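Long-range contacts in nicotinamide-nucleotide adenylyltransferase NadR family / Ribosylnicotinamide kinase (Lactococcus lactis subsp. cremoris, PDB 6GYE), which probably phosphorylates nicotinamide riboside, which it binds, and adenylylates the resulting mononucleotide to NAD+: residues 13-18 / 40-45; 33-38 / 78-83; 261-266 / 329-334; 265-270 / 321-326. One frame throughout, in Å; residues are numbered along the deposited sequence.

In the fold
The four contacts form two pairs, one in each half of an elongated chain. Interactions 1 and 2 lie in the N-terminal half with centres about 8 Å apart; both reach the five-stranded parallel sheet, where strand 43-50 stands between strands 15-21 and 80-86, and their segments alternate along the chain. Interactions 3 and 4, also about 8 Å apart between centres, share helices 262-272 and 320-333 as well as Thr265 and Arg266, all within the P-loop NTPase-type AAA domain. Between interactions 1 and 4 the centres are about 60 Å apart, consistent with a nucleotidyltransferase-like half and a kinase-like half folding around separate sheets in one bifunctional protein.

Interaction 1 (13-18 / 40-45); sequences GKNIGI and LNDGVL
Asp42 reaches back to the start of strand 15-18, where its OD2 accepts from Asn15 N at 2.8 Å on the anti side of the carboxylate, nearly straight at 164°. A weak bond from Lys14 N reaches the same oxygen, so one carboxylate oxygen meets two successive amides, only that of Asn15 firmly. Glu114 takes Gly13 N and the Lys14 amine. With CG anti to its own carbonyl carbon (chi1 -62°), Asp42 lays this carboxylate beside the Asn15 amide group, the two planes 22° apart. Asn15 O in turn takes Gly43 N at 3.2 Å and, weakly, Asp42 N. Regular parallel pairing follows: Gly17 N gives to Gly43 O at 2.9 Å, and Leu45 N to Gly17 O at 2.8 Å. Asn41 lays its CB 3.3 Å from Asn15 O and its amide beside Gly17, where the lack of a side chain leaves room for ND2; that nitrogen is bound by Cys37 O and Tyr122 OH. With an alanine here, Cys37 O and Tyr122 OH would probably lose the nitrogen they share, and a gap open beside Gly17. Strands 15-21 and 43-50 are the two strands of a right-handed beta-alpha-beta unit whose connection is helix 28-40. Strand 118-123 pairs with the far edge of 15-21, strand 80-86 flanks 43-50, and Val44 packs on Cys37 and Ala38 of the helix.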
loop_
_atom_site.group_PDB
_atom_site.type_symbol
_atom_site.label_atom_id
_atom_site.label_comp_id
_atom_site.label_asym_id
_atom_site.label_seq_id
_atom_site.Cartn_x
_atom_site.Cartn_y
_atom_site.Cartn_z
ATOM N N GLY A 13 -0.974 34.497 -5.513
ATOM C CA GLY A 13 -1.757 35.158 -4.487
ATOM C C GLY A 13 -0.890 35.812 -3.422
ATOM O O GLY A 13 0.312 35.574 -3.315
ATOM N N LYS A 14 -1.532 36.657 -2.610
ATOM C CA LYS A 14 -0.862 37.367 -1.520
ATOM C C LYS A 14 -1.010 36.689 -0.158
ATOM O O LYS A 14 -0.052 36.663 0.617
ATOM C CB LYS A 14 -1.374 38.809 -1.424
ATOM C CG LYS A 14 -0.900 39.722 -2.545
ATOM C CD LYS A 14 0.596 39.984 -2.467
ATOM C CE LYS A 14 1.009 41.107 -3.408
ATOM N NZ LYS A 14 0.739 40.756 -4.831
ATOM N N ASN A 15 -2.177 36.138 0.171
ATOM C CA ASN A 15 -2.388 35.493 1.468
ATOM C C ASN A 15 -2.097 34.003 1.336
ATOM O O ASN A 15 -2.860 33.265 0.705
ATOM C CB ASN A 15 -3.806 35.725 1.972
ATOM C CG ASN A 15 -4.086 37.174 2.235
ATOM O OD1 ASN A 15 -3.361 37.826 2.982
ATOM N ND2 ASN A 15 -5.150 37.688 1.639
ATOM N N ILE A 16 -0.987 33.566 1.921
ATOM C CA ILE A 16 -0.496 32.200 1.770
ATOM C C ILE A 16 -0.501 31.520 3.133
ATOM O O ILE A 16 0.022 32.073 4.109
ATOM C CB ILE A 16 0.923 32.172 1.175
ATOM C CG1 ILE A 16 0.996 32.955 -0.154
ATOM C CG2 ILE A 16 1.414 30.738 1.089
ATOM C CD1 ILE A 16 0.041 32.493 -1.240
ATOM N N GLY A 17 -1.065 30.316 3.195
ATOM C CA GLY A 17 -1.037 29.495 4.396
ATOM C C GLY A 17 -0.029 28.368 4.250
ATOM O O GLY A 17 0.092 27.769 3.179
ATOM N N ILE A 18 0.684 28.081 5.329
ATOM C CA ILE A 18 1.692 27.028 5.361
ATOM C C ILE A 18 1.193 25.970 6.330
ATOM O O ILE A 18 0.990 26.250 7.523
ATOM C CB ILE A 18 3.082 27.551 5.777
ATOM C CG1 ILE A 18 3.812 28.321 4.666
ATOM C CG2 ILE A 18 3.998 26.389 6.082
ATOM C CD1 ILE A 18 3.046 29.299 3.859
ATOM N N LEU A 40 -9.479 30.042 3.459
ATOM C CA LEU A 40 -9.153 31.282 4.154
ATOM C C LEU A 40 -7.969 32.016 3.549
ATOM O O LEU A 40 -7.692 33.142 3.951
ATOM C CB LEU A 40 -8.855 31.002 5.635
ATOM C CG LEU A 40 -10.069 30.512 6.401
ATOM C CD1 LEU A 40 -9.666 29.788 7.686
ATOM C CD2 LEU A 40 -10.921 31.715 6.697
ATOM N N ASN A 41 -7.279 31.417 2.594
ATOM C CA ASN A 41 -6.101 32.019 2.003
ATOM C C ASN A 41 -6.229 31.974 0.495
ATOM O O ASN A 41 -7.063 31.248 -0.060
ATOM C CB ASN A 41 -4.816 31.299 2.440
ATOM C CG ASN A 41 -4.523 31.482 3.918
ATOM O OD1 ASN A 41 -3.953 32.488 4.311
ATOM N ND2 ASN A 41 -4.913 30.508 4.739
ATOM N N ASP A 42 -5.390 32.773 -0.165
ATOM C CA ASP A 42 -5.321 32.704 -1.619
ATOM C C ASP A 42 -4.681 31.402 -2.084
ATOM O O ASP A 42 -5.064 30.868 -3.129
ATOM C CB ASP A 42 -4.556 33.909 -2.151
ATOM C CG ASP A 42 -5.235 35.213 -1.808
ATOM O OD1 ASP A 42 -6.456 35.330 -2.046
ATOM O OD2 ASP A 42 -4.560 36.106 -1.267
ATOM N N GLY A 43 -3.722 30.879 -1.320
ATOM C CA GLY A 43 -3.093 29.607 -1.625
ATOM C C GLY A 43 -2.469 28.997 -0.392
ATOM O O GLY A 43 -2.217 29.682 0.605
ATOM N N VAL A 44 -2.232 27.690 -0.462
ATOM C CA VAL A 44 -1.692 26.922 0.652
ATOM C C VAL A 44 -0.472 26.157 0.171
ATOM O O VAL A 44 -0.516 25.503 -0.879
ATOM C CB VAL A 44 -2.733 25.943 1.236
ATOM C CG1 VAL A 44 -2.104 25.041 2.287
ATOM C CG2 VAL A 44 -3.908 26.694 1.827
ATOM N N LEU A 45 0.603 26.219 0.948
ATOM C CA LEU A 45 1.777 25.379 0.752
ATOM C C LEU A 45 1.763 24.274 1.807
ATOM O O LEU A 45 1.819 24.564 3.009
ATOM C CB LEU A 45 3.054 26.208 0.859
ATOM C CG LEU A 45 4.369 25.482 0.567
ATOM C CD1 LEU A 45 4.373 24.940 -0.851
ATOM C CD2 LEU A 45 5.551 26.402 0.773
#

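Interaction 2 (33-38 / 78-83); sequences QIYKCA and ENIKVS
The Tyr35 ring meets Ile80 obliquely, CE1 lying 3.9 Å from the CD1 methyl, and the two side chains cross at about a right angle. Phe74 also touches this ring, and Tyr35 OH is hydrogen-bonded to Glu77, just ahead of the strand segment. The other flat group, the Asn79 amide, presents ND2 to the last turn of the helix segment. This is helix-on-sheet packing in a parallel alpha/beta fold of Rossmann type: helix 28-40 lies against the sheet, the axis of its segment 33-38 passing 11.1 Å from that of strand 80-83, an outermost strand within this chain. Ile80 spans the distance. Its CG1 stands anti to the carbonyl carbon (chi1 -60°) and the chain then runs extended (chi2 175°), carrying CD1 in among Ile34, Tyr35 and Ala38. The methyl lies 4.1 Å from Ile34 CG2 and 4.2 Å from Ala38 CB, so a single carbon makes all three apolar contacts. Ile34 also leans on Leu46 of the intervening strand 43-50. Asn79 ND2 donates to Asp42 O as well, joining the start of strand 80-86 to the turn after the helix; its bond to Ala38 O is weak, 3.4 Å long and bent to 138°.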
loop_
_atom_site.group_PDB
_atom_site.type_symbol
_atom_site.label_atom_id
_atom_site.label_comp_id
_atom_site.label_asym_id
_atom_site.label_seq_id
_atom_site.Cartn_x
_atom_site.Cartn_y
_atom_site.Cartn_z
ATOM N N GLN A 33 -8.719 20.033 7.599
ATOM C CA GLN A 33 -8.006 21.246 7.988
ATOM C C GLN A 33 -7.445 21.959 6.771
ATOM O O GLN A 33 -7.515 23.192 6.682
ATOM C CB GLN A 33 -6.883 20.934 8.979
ATOM C CG GLN A 33 -7.383 20.603 10.380
ATOM C CD GLN A 33 -6.287 20.681 11.424
ATOM O OE1 GLN A 33 -5.102 20.529 11.117
ATOM N NE2 GLN A 33 -6.678 20.915 12.672
ATOM N N ILE A 34 -6.911 21.193 5.814
ATOM C CA ILE A 34 -6.276 21.796 4.645
ATOM C C ILE A 34 -7.300 22.564 3.822
ATOM O O ILE A 34 -7.053 23.707 3.410
ATOM C CB ILE A 34 -5.561 20.715 3.813
ATOM C CG1 ILE A 34 -4.297 20.260 4.554
ATOM C CG2 ILE A 34 -5.250 21.215 2.377
ATOM C CD1 ILE A 34 -3.769 18.913 4.100
ATOM N N TYR A 35 -8.480 21.971 3.603
ATOM C CA TYR A 35 -9.487 22.676 2.816
ATOM C C TYR A 35 -10.046 23.896 3.543
ATOM O O TYR A 35 -10.420 24.872 2.882
ATOM C CB TYR A 35 -10.600 21.706 2.398
ATOM C CG TYR A 35 -10.090 20.750 1.332
ATOM C CD1 TYR A 35 -9.398 21.239 0.219
ATOM C CD2 TYR A 35 -10.251 19.376 1.449
ATOM C CE1 TYR A 35 -8.907 20.387 -0.760
ATOM C CE2 TYR A 35 -9.757 18.523 0.484
ATOM C CZ TYR A 35 -9.090 19.036 -0.620
ATOM O OH TYR A 35 -8.600 18.188 -1.567
ATOM N N LYS A 36 -10.102 23.885 4.888
ATOM C CA LYS A 36 -10.455 25.114 5.600
ATOM C C LYS A 36 -9.379 26.160 5.405
ATOM O O LYS A 36 -9.678 27.329 5.131
ATOM C CB LYS A 36 -10.676 24.861 7.096
ATOM C CG LYS A 36 -11.954 24.106 7.404
ATOM C CD LYS A 36 -12.270 24.069 8.893
ATOM C CE LYS A 36 -13.493 23.216 9.138
ATOM N NZ LYS A 36 -13.933 23.290 10.527
ATOM N N CYS A 37 -8.120 25.742 5.521
ATOM C CA CYS A 37 -6.995 26.636 5.298
ATOM C C CYS A 37 -7.003 27.202 3.876
ATOM O O CYS A 37 -6.709 28.387 3.667
ATOM C CB CYS A 37 -5.708 25.871 5.589
ATOM S SG CYS A 37 -4.208 26.810 5.496
ATOM N N ALA A 38 -7.357 26.375 2.885
ATOM C CA ALA A 38 -7.405 26.841 1.505
ATOM C C ALA A 38 -8.591 27.755 1.250
ATOM O O ALA A 38 -8.552 28.548 0.305
ATOM C CB ALA A 38 -7.438 25.661 0.534
ATOM N N GLU A 78 -6.243 24.000 -7.566
ATOM C CA GLU A 78 -5.732 25.286 -8.019
ATOM C C GLU A 78 -4.623 25.792 -7.102
ATOM O O GLU A 78 -3.445 25.826 -7.481
ATOM C CB GLU A 78 -6.882 26.293 -8.082
ATOM C CG GLU A 78 -8.025 25.960 -7.123
ATOM C CD GLU A 78 -9.387 26.361 -7.668
ATOM O OE1 GLU A 78 -9.864 27.467 -7.337
ATOM O OE2 GLU A 78 -9.981 25.571 -8.430
ATOM N N ASN A 79 -5.005 26.164 -5.881
ATOM C CA ASN A 79 -4.177 26.964 -4.994
ATOM C C ASN A 79 -3.445 26.134 -3.937
ATOM O O ASN A 79 -3.122 26.657 -2.869
ATOM C CB ASN A 79 -5.042 28.037 -4.326
ATOM C CG ASN A 79 -6.201 27.449 -3.489
ATOM O OD1 ASN A 79 -6.736 26.384 -3.799
ATOM N ND2 ASN A 79 -6.597 28.165 -2.438
ATOM N N ILE A 80 -3.181 24.853 -4.188
ATOM C CA ILE A 80 -2.512 24.011 -3.199
ATOM C C ILE A 80 -1.269 23.405 -3.825
ATOM O O ILE A 80 -1.363 22.656 -4.801
ATOM C CB ILE A 80 -3.428 22.914 -2.629
ATOM C CG1 ILE A 80 -4.649 23.517 -1.933
ATOM C CG2 ILE A 80 -2.670 22.049 -1.621
ATOM C CD1 ILE A 80 -5.632 22.483 -1.453
ATOM N N LYS A 81 -0.110 23.728 -3.260
ATOM C CA LYS A 81 1.181 23.206 -3.676
ATOM C C LYS A 81 1.739 22.324 -2.567
ATOM O O LYS A 81 1.513 22.583 -1.384
ATOM C CB LYS A 81 2.158 24.347 -3.983
ATOM C CG LYS A 81 3.537 23.913 -4.493
ATOM C CD LYS A 81 3.468 23.396 -5.918
ATOM C CE LYS A 81 4.841 23.007 -6.466
ATOM N NZ LYS A 81 4.701 22.441 -7.839
ATOM N N VAL A 82 2.465 21.278 -2.960
ATOM C CA VAL A 82 3.073 20.324 -2.033
ATOM C C VAL A 82 4.583 20.416 -2.168
ATOM O O VAL A 82 5.119 20.335 -3.286
ATOM C CB VAL A 82 2.620 18.876 -2.301
ATOM C CG1 VAL A 82 3.381 17.926 -1.381
ATOM C CG2 VAL A 82 1.117 18.728 -2.103
ATOM N N SER A 83 5.267 20.564 -1.034
ATOM C CA SER A 83 6.710 20.738 -1.010
ATOM C C SER A 83 7.309 19.902 0.114
ATOM O O SER A 83 6.624 19.510 1.063
ATOM C CB SER A 83 7.091 22.211 -0.834
ATOM O OG SER A 83 6.717 22.670 0.452
#

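Interaction 3 (261-266 / 329-334); sequences DAIVTR and RQLAEF
Arg266 carries the polar contact with Gln330 and Glu333. Its NH1 forms a salt bridge with Glu333 OE2 at 3.0 Å, from above the carboxylate plane, and makes a weak bond to Gln330 OE1 at 2.8 Å. The chain is extended from CG to NE, with CG anti to the backbone N (chi1 -167°), carrying the guanidinium to the second helix. Gln330 NE2 returns a weak bond to Arg266 O, while its stronger partner is Glu326. Arg266 NH2 is taken by Glu282 of helix 275-290, so two carboxylates share the cation. Replacing Arg266 by a leucine would probably leave Glu333 and Glu282 without their shared positive mate. Phe334 sets CZ 3.8 Å above one guanidinium face, the planes at 81°, not a parallel stack. The apolar part is Ile263 CD1, 4.0 Å from Phe334 CD2 and 4.1 Å from Leu331 CD2. Asp261, the N-cap, accepts from Val264 N at 3.1 Å, nearly straight (168°), and weakly from Ile263 N. Leu331 and Val264 rest on Met186 of strand 181-187, so the two helices pack beside the parallel sheet, consistent with a P-loop kinase fold; the side chain of Ile263 is about 9 Å from the bound nicotinamide riboside.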
loop_
_atom_site.group_PDB
_atom_site.type_symbol
_atom_site.label_atom_id
_atom_site.label_comp_id
_atom_site.label_asym_id
_atom_site.label_seq_id
_atom_site.Cartn_x
_atom_site.Cartn_y
_atom_site.Cartn_z
ATOM N N ASP A 261 -0.618 -16.532 -7.585
ATOM C CA ASP A 261 0.376 -15.468 -7.690
ATOM C C ASP A 261 1.559 -15.998 -8.509
ATOM O O ASP A 261 1.469 -17.073 -9.113
ATOM C CB ASP A 261 0.822 -15.037 -6.293
ATOM C CG ASP A 261 1.772 -16.036 -5.682
ATOM O OD1 ASP A 261 1.596 -17.259 -5.914
ATOM O OD2 ASP A 261 2.727 -15.599 -5.021
ATOM N N ALA A 262 2.696 -15.288 -8.464
ATOM C CA ALA A 262 3.837 -15.703 -9.282
ATOM C C ALA A 262 4.493 -16.977 -8.752
ATOM O O ALA A 262 5.024 -17.771 -9.544
ATOM C CB ALA A 262 4.864 -14.569 -9.388
ATOM N N ILE A 263 4.451 -17.210 -7.436
ATOM C CA ILE A 263 5.002 -18.456 -6.900
ATOM C C ILE A 263 4.272 -19.657 -7.492
ATOM O O ILE A 263 4.890 -20.649 -7.892
ATOM C CB ILE A 263 4.945 -18.458 -5.360
ATOM C CG1 ILE A 263 5.912 -17.417 -4.811
ATOM C CG2 ILE A 263 5.279 -19.843 -4.808
ATOM C CD1 ILE A 263 6.064 -17.450 -3.352
ATOM N N VAL A 264 2.941 -19.592 -7.538
ATOM C CA VAL A 264 2.167 -20.666 -8.155
ATOM C C VAL A 264 2.607 -20.875 -9.601
ATOM O O VAL A 264 2.871 -22.005 -10.029
ATOM C CB VAL A 264 0.659 -20.372 -8.052
ATOM C CG1 VAL A 264 -0.143 -21.318 -8.946
ATOM C CG2 VAL A 264 0.217 -20.492 -6.607
ATOM N N THR A 265 2.710 -19.789 -10.374
ATOM C CA THR A 265 3.180 -19.931 -11.752
ATOM C C THR A 265 4.598 -20.478 -11.793
ATOM O O THR A 265 4.937 -21.246 -12.698
ATOM C CB THR A 265 3.131 -18.592 -12.482
ATOM O OG1 THR A 265 1.807 -18.071 -12.414
ATOM C CG2 THR A 265 3.531 -18.750 -13.993
ATOM N N ARG A 266 5.427 -20.116 -10.805
ATOM C CA ARG A 266 6.799 -20.606 -10.772
ATOM C C ARG A 266 6.855 -22.098 -10.485
ATOM O O ARG A 266 7.792 -22.777 -10.914
ATOM C CB ARG A 266 7.613 -19.823 -9.736
ATOM C CG ARG A 266 9.121 -20.043 -9.839
ATOM C CD ARG A 266 9.896 -19.182 -8.828
ATOM N NE ARG A 266 11.348 -19.389 -8.905
ATOM C CZ ARG A 266 12.034 -20.201 -8.110
ATOM N NH1 ARG A 266 11.408 -20.884 -7.167
ATOM N NH2 ARG A 266 13.348 -20.324 -8.245
ATOM N N ARG A 329 8.325 -26.621 -1.157
ATOM C CA ARG A 329 9.745 -26.299 -1.302
ATOM C C ARG A 329 9.938 -24.814 -1.585
ATOM O O ARG A 329 10.774 -24.150 -0.966
ATOM C CB ARG A 329 10.388 -27.096 -2.437
ATOM C CG ARG A 329 11.141 -28.339 -2.055
ATOM C CD ARG A 329 11.830 -28.925 -3.284
ATOM N NE ARG A 329 10.912 -29.381 -4.329
ATOM C CZ ARG A 329 10.319 -30.572 -4.350
ATOM N NH1 ARG A 329 10.546 -31.443 -3.368
ATOM N NH2 ARG A 329 9.507 -30.891 -5.361
ATOM N N GLN A 330 9.174 -24.279 -2.540
ATOM C CA GLN A 330 9.380 -22.894 -2.943
ATOM C C GLN A 330 8.927 -21.922 -1.861
ATOM O O GLN A 330 9.611 -20.928 -1.598
ATOM C CB GLN A 330 8.677 -22.621 -4.275
ATOM C CG GLN A 330 9.281 -23.428 -5.443
ATOM C CD GLN A 330 8.981 -22.810 -6.810
ATOM O OE1 GLN A 330 8.728 -21.610 -6.915
ATOM N NE2 GLN A 330 9.014 -23.632 -7.860
ATOM N N LEU A 331 7.790 -22.191 -1.210
ATOM C CA LEU A 331 7.390 -21.345 -0.088
ATOM C C LEU A 331 8.466 -21.333 0.995
ATOM O O LEU A 331 8.679 -20.309 1.655
ATOM C CB LEU A 331 6.039 -21.799 0.480
ATOM C CG LEU A 331 4.809 -21.561 -0.411
ATOM C CD1 LEU A 331 3.555 -22.272 0.111
ATOM C CD2 LEU A 331 4.537 -20.086 -0.565
ATOM N N ALA A 332 9.183 -22.442 1.170
ATOM C CA ALA A 332 10.343 -22.405 2.047
ATOM C C ALA A 332 11.458 -21.573 1.425
ATOM O O ALA A 332 12.079 -20.749 2.105
ATOM C CB ALA A 332 10.825 -23.823 2.351
ATOM N N GLU A 333 11.712 -21.761 0.128
ATOM C CA GLU A 333 12.771 -21.018 -0.548
ATOM C C GLU A 333 12.629 -19.508 -0.353
ATOM O O GLU A 333 13.626 -18.807 -0.167
ATOM C CB GLU A 333 12.785 -21.374 -2.040
ATOM C CG GLU A 333 13.766 -20.555 -2.866
ATOM C CD GLU A 333 13.829 -20.981 -4.322
ATOM O OE1 GLU A 333 14.748 -20.523 -5.037
ATOM O OE2 GLU A 333 12.979 -21.793 -4.748
ATOM N N PHE A 334 11.404 -18.989 -0.352
ATOM C CA PHE A 334 11.184 -17.556 -0.200
ATOM C C PHE A 334 10.841 -17.164 1.235
ATOM O O PHE A 334 10.398 -16.037 1.464
ATOM C CB PHE A 334 10.089 -17.080 -1.165
ATOM C CG PHE A 334 10.474 -17.205 -2.618
ATOM C CD1 PHE A 334 11.377 -16.317 -3.194
ATOM C CD2 PHE A 334 9.979 -18.237 -3.393
ATOM C CE1 PHE A 334 11.766 -16.441 -4.523
ATOM C CE2 PHE A 334 10.364 -18.372 -4.726
ATOM C CZ PHE A 334 11.262 -17.468 -5.292
#

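Interaction 4 (265-270 / 321-326)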
loop_
_atom_site.group_PDB
_atom_site.type_symbol
_atom_site.label_atom_id
_atom_site.label_comp_id
_atom_site.label_asym_id
_atom_site.label_seq_id
_atom_site.Cartn_x
_atom_site.Cartn_y
_atom_site.Cartn_z
ATOM N N THR A 265 2.710 -19.789 -10.374
ATOM C CA THR A 265 3.180 -19.931 -11.752
ATOM C C THR A 265 4.598 -20.478 -11.793
ATOM O O THR A 265 4.937 -21.246 -12.698
ATOM C CB THR A 265 3.131 -18.592 -12.482
ATOM O OG1 THR A 265 1.807 -18.071 -12.414
ATOM C CG2 THR A 265 3.531 -18.750 -13.993
ATOM N N ARG A 266 5.427 -20.116 -10.805
ATOM C CA ARG A 266 6.799 -20.606 -10.772
ATOM C C ARG A 266 6.855 -22.098 -10.485
ATOM O O ARG A 266 7.792 -22.777 -10.914
ATOM C CB ARG A 266 7.613 -19.823 -9.736
ATOM C CG ARG A 266 9.121 -20.043 -9.839
ATOM C CD ARG A 266 9.896 -19.182 -8.828
ATOM N NE ARG A 266 11.348 -19.389 -8.905
ATOM C CZ ARG A 266 12.034 -20.201 -8.110
ATOM N NH1 ARG A 266 11.408 -20.884 -7.167
ATOM N NH2 ARG A 266 13.348 -20.324 -8.245
ATOM N N VAL A 267 5.879 -22.626 -9.758
ATOM C CA VAL A 267 5.839 -24.063 -9.552
ATOM C C VAL A 267 5.553 -24.775 -10.869
ATOM O O VAL A 267 6.250 -25.731 -11.236
ATOM C CB VAL A 267 4.808 -24.422 -8.470
ATOM C CG1 VAL A 267 4.630 -25.925 -8.412
ATOM C CG2 VAL A 267 5.242 -23.864 -7.101
ATOM N N TYR A 268 4.541 -24.309 -11.616
ATOM C CA TYR A 268 4.259 -24.930 -12.908
ATOM C C TYR A 268 5.454 -24.829 -13.843
ATOM O O TYR A 268 5.830 -25.820 -14.487
ATOM C CB TYR A 268 3.024 -24.308 -13.554
ATOM C CG TYR A 268 1.731 -24.729 -12.907
ATOM C CD1 TYR A 268 1.382 -26.076 -12.823
ATOM C CD2 TYR A 268 0.855 -23.785 -12.373
ATOM C CE1 TYR A 268 0.199 -26.474 -12.215
ATOM C CE2 TYR A 268 -0.346 -24.173 -11.778
ATOM C CZ TYR A 268 -0.665 -25.515 -11.697
ATOM O OH TYR A 268 -1.847 -25.901 -11.103
ATOM N N ALA A 269 6.080 -23.649 -13.912
ATOM C CA ALA A 269 7.238 -23.482 -14.785
ATOM C C ALA A 269 8.348 -24.458 -14.421
ATOM O O ALA A 269 8.935 -25.097 -15.307
ATOM C CB ALA A 269 7.755 -22.042 -14.721
ATOM N N LYS A 270 8.627 -24.613 -13.122
ATOM C CA LYS A 270 9.689 -25.522 -12.695
ATOM C C LYS A 270 9.373 -26.954 -13.098
ATOM O O LYS A 270 10.265 -27.697 -13.517
ATOM C CB LYS A 270 9.906 -25.413 -11.180
ATOM C CG LYS A 270 11.084 -26.219 -10.644
ATOM C CD LYS A 270 12.418 -25.717 -11.212
ATOM C CE LYS A 270 13.620 -26.255 -10.438
ATOM N NZ LYS A 270 14.015 -25.343 -9.304
ATOM N N HIS A 321 0.374 -34.268 -6.036
ATOM C CA HIS A 321 1.384 -34.344 -4.986
ATOM C C HIS A 321 2.722 -33.808 -5.464
ATOM O O HIS A 321 3.471 -33.219 -4.677
ATOM C CB HIS A 321 1.515 -35.783 -4.487
ATOM C CG HIS A 321 0.269 -36.299 -3.837
ATOM N ND1 HIS A 321 -0.842 -36.680 -4.560
ATOM C CD2 HIS A 321 -0.053 -36.466 -2.533
ATOM C CE1 HIS A 321 -1.790 -37.076 -3.728
ATOM N NE2 HIS A 321 -1.336 -36.958 -2.493
ATOM N N GLU A 322 3.028 -33.986 -6.749
ATOM C CA GLU A 322 4.205 -33.359 -7.340
ATOM C C GLU A 322 4.126 -31.834 -7.221
ATOM O O GLU A 322 5.077 -31.183 -6.770
ATOM C CB GLU A 322 4.315 -33.810 -8.801
ATOM C CG GLU A 322 5.716 -34.019 -9.360
ATOM C CD GLU A 322 5.695 -34.745 -10.710
ATOM O OE1 GLU A 322 6.011 -34.119 -11.747
ATOM O OE2 GLU A 322 5.324 -35.939 -10.739
ATOM N N PHE A 323 2.986 -31.245 -7.603
ATOM C CA PHE A 323 2.818 -29.797 -7.477
ATOM C C PHE A 323 2.930 -29.346 -6.024
ATOM O O PHE A 323 3.539 -28.313 -5.726
ATOM C CB PHE A 323 1.466 -29.373 -8.051
ATOM C CG PHE A 323 1.143 -27.922 -7.851
ATOM C CD1 PHE A 323 0.564 -27.474 -6.670
ATOM C CD2 PHE A 323 1.408 -27.002 -8.851
ATOM C CE1 PHE A 323 0.265 -26.126 -6.482
ATOM C CE2 PHE A 323 1.116 -25.659 -8.680
ATOM C CZ PHE A 323 0.543 -25.217 -7.489
ATOM N N HIS A 324 2.294 -30.073 -5.114
ATOM C CA HIS A 324 2.262 -29.637 -3.725
ATOM C C HIS A 324 3.650 -29.669 -3.091
ATOM O O HIS A 324 4.045 -28.710 -2.414
ATOM C CB HIS A 324 1.282 -30.496 -2.940
ATOM C CG HIS A 324 1.158 -30.094 -1.510
ATOM N ND1 HIS A 324 0.343 -29.062 -1.101
ATOM C CD2 HIS A 324 1.731 -30.593 -0.390
ATOM C CE1 HIS A 324 0.431 -28.934 0.211
ATOM N NE2 HIS A 324 1.267 -29.850 0.666
ATOM N N GLU A 325 4.417 -30.741 -3.322
ATOM C CA GLU A 325 5.771 -30.799 -2.774
ATOM C C GLU A 325 6.630 -29.669 -3.317
ATOM O O GLU A 325 7.413 -29.066 -2.578
ATOM C CB GLU A 325 6.435 -32.148 -3.072
ATOM C CG GLU A 325 5.727 -33.381 -2.503
ATOM C CD GLU A 325 5.423 -33.292 -1.007
ATOM O OE1 GLU A 325 6.159 -32.603 -0.263
ATOM O OE2 GLU A 325 4.432 -33.917 -0.570
ATOM N N GLU A 326 6.507 -29.367 -4.608
ATOM C CA GLU A 326 7.330 -28.302 -5.163
ATOM C C GLU A 326 6.891 -26.947 -4.624
ATOM O O GLU A 326 7.730 -26.081 -4.340
ATOM C CB GLU A 326 7.277 -28.333 -6.689
ATOM C CG GLU A 326 8.053 -27.207 -7.357
ATOM C CD GLU A 326 9.552 -27.265 -7.086
ATOM O OE1 GLU A 326 10.063 -28.322 -6.639
ATOM O OE2 GLU A 326 10.228 -26.240 -7.327
HETATM O O HOH W 1 12.832 -25.103 -6.603
#
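Phe323 is met by Val267 and Tyr268 together. Val267 CG1 presses on its ring at 3.4 Å from CD2, while CE2 of the same ring sits 3.5 Å above one face of Tyr268, displaced toward the rim near CZ. The two aromatic planes are 41° apart and their centroids 4.9 Å, an oblique pair. Both Val267 CG1 and Phe323 CG stand anti to their backbone nitrogens (chi1 172° and 174°), turning the methyl and the ring in between the helices. Val267 CG1 also rests on Glu326 CG at 3.8 Å, and Lys270 CG lies 3.4 Å from Glu326 OE2. The amine of Lys270 reaches that oxygen through a water, which accepts from NZ at 3.0 Å and donates to OE2 at 2.9 Å. Further out, Glu326 is positioned by a salt bridge from Arg329 to OE1 and by Gln330. Tyr268 stacks on Trp316 and its hydroxyl makes a weak bond with Ala189 N, while Phe323 touches Ser188; both therefore border the probable Walker A loop. Val267 packs further on Leu327 and Gln330. The chemistry is divided: an apolar centre of Val267, Tyr268 and Phe323 borders that loop, while Lys270 and Glu326 are joined through one water, Lys270 NZ being 4.4 Å from Glu326 OE2, beyond a direct salt bridge, so their attraction is likely to be weaker than that of a direct pair.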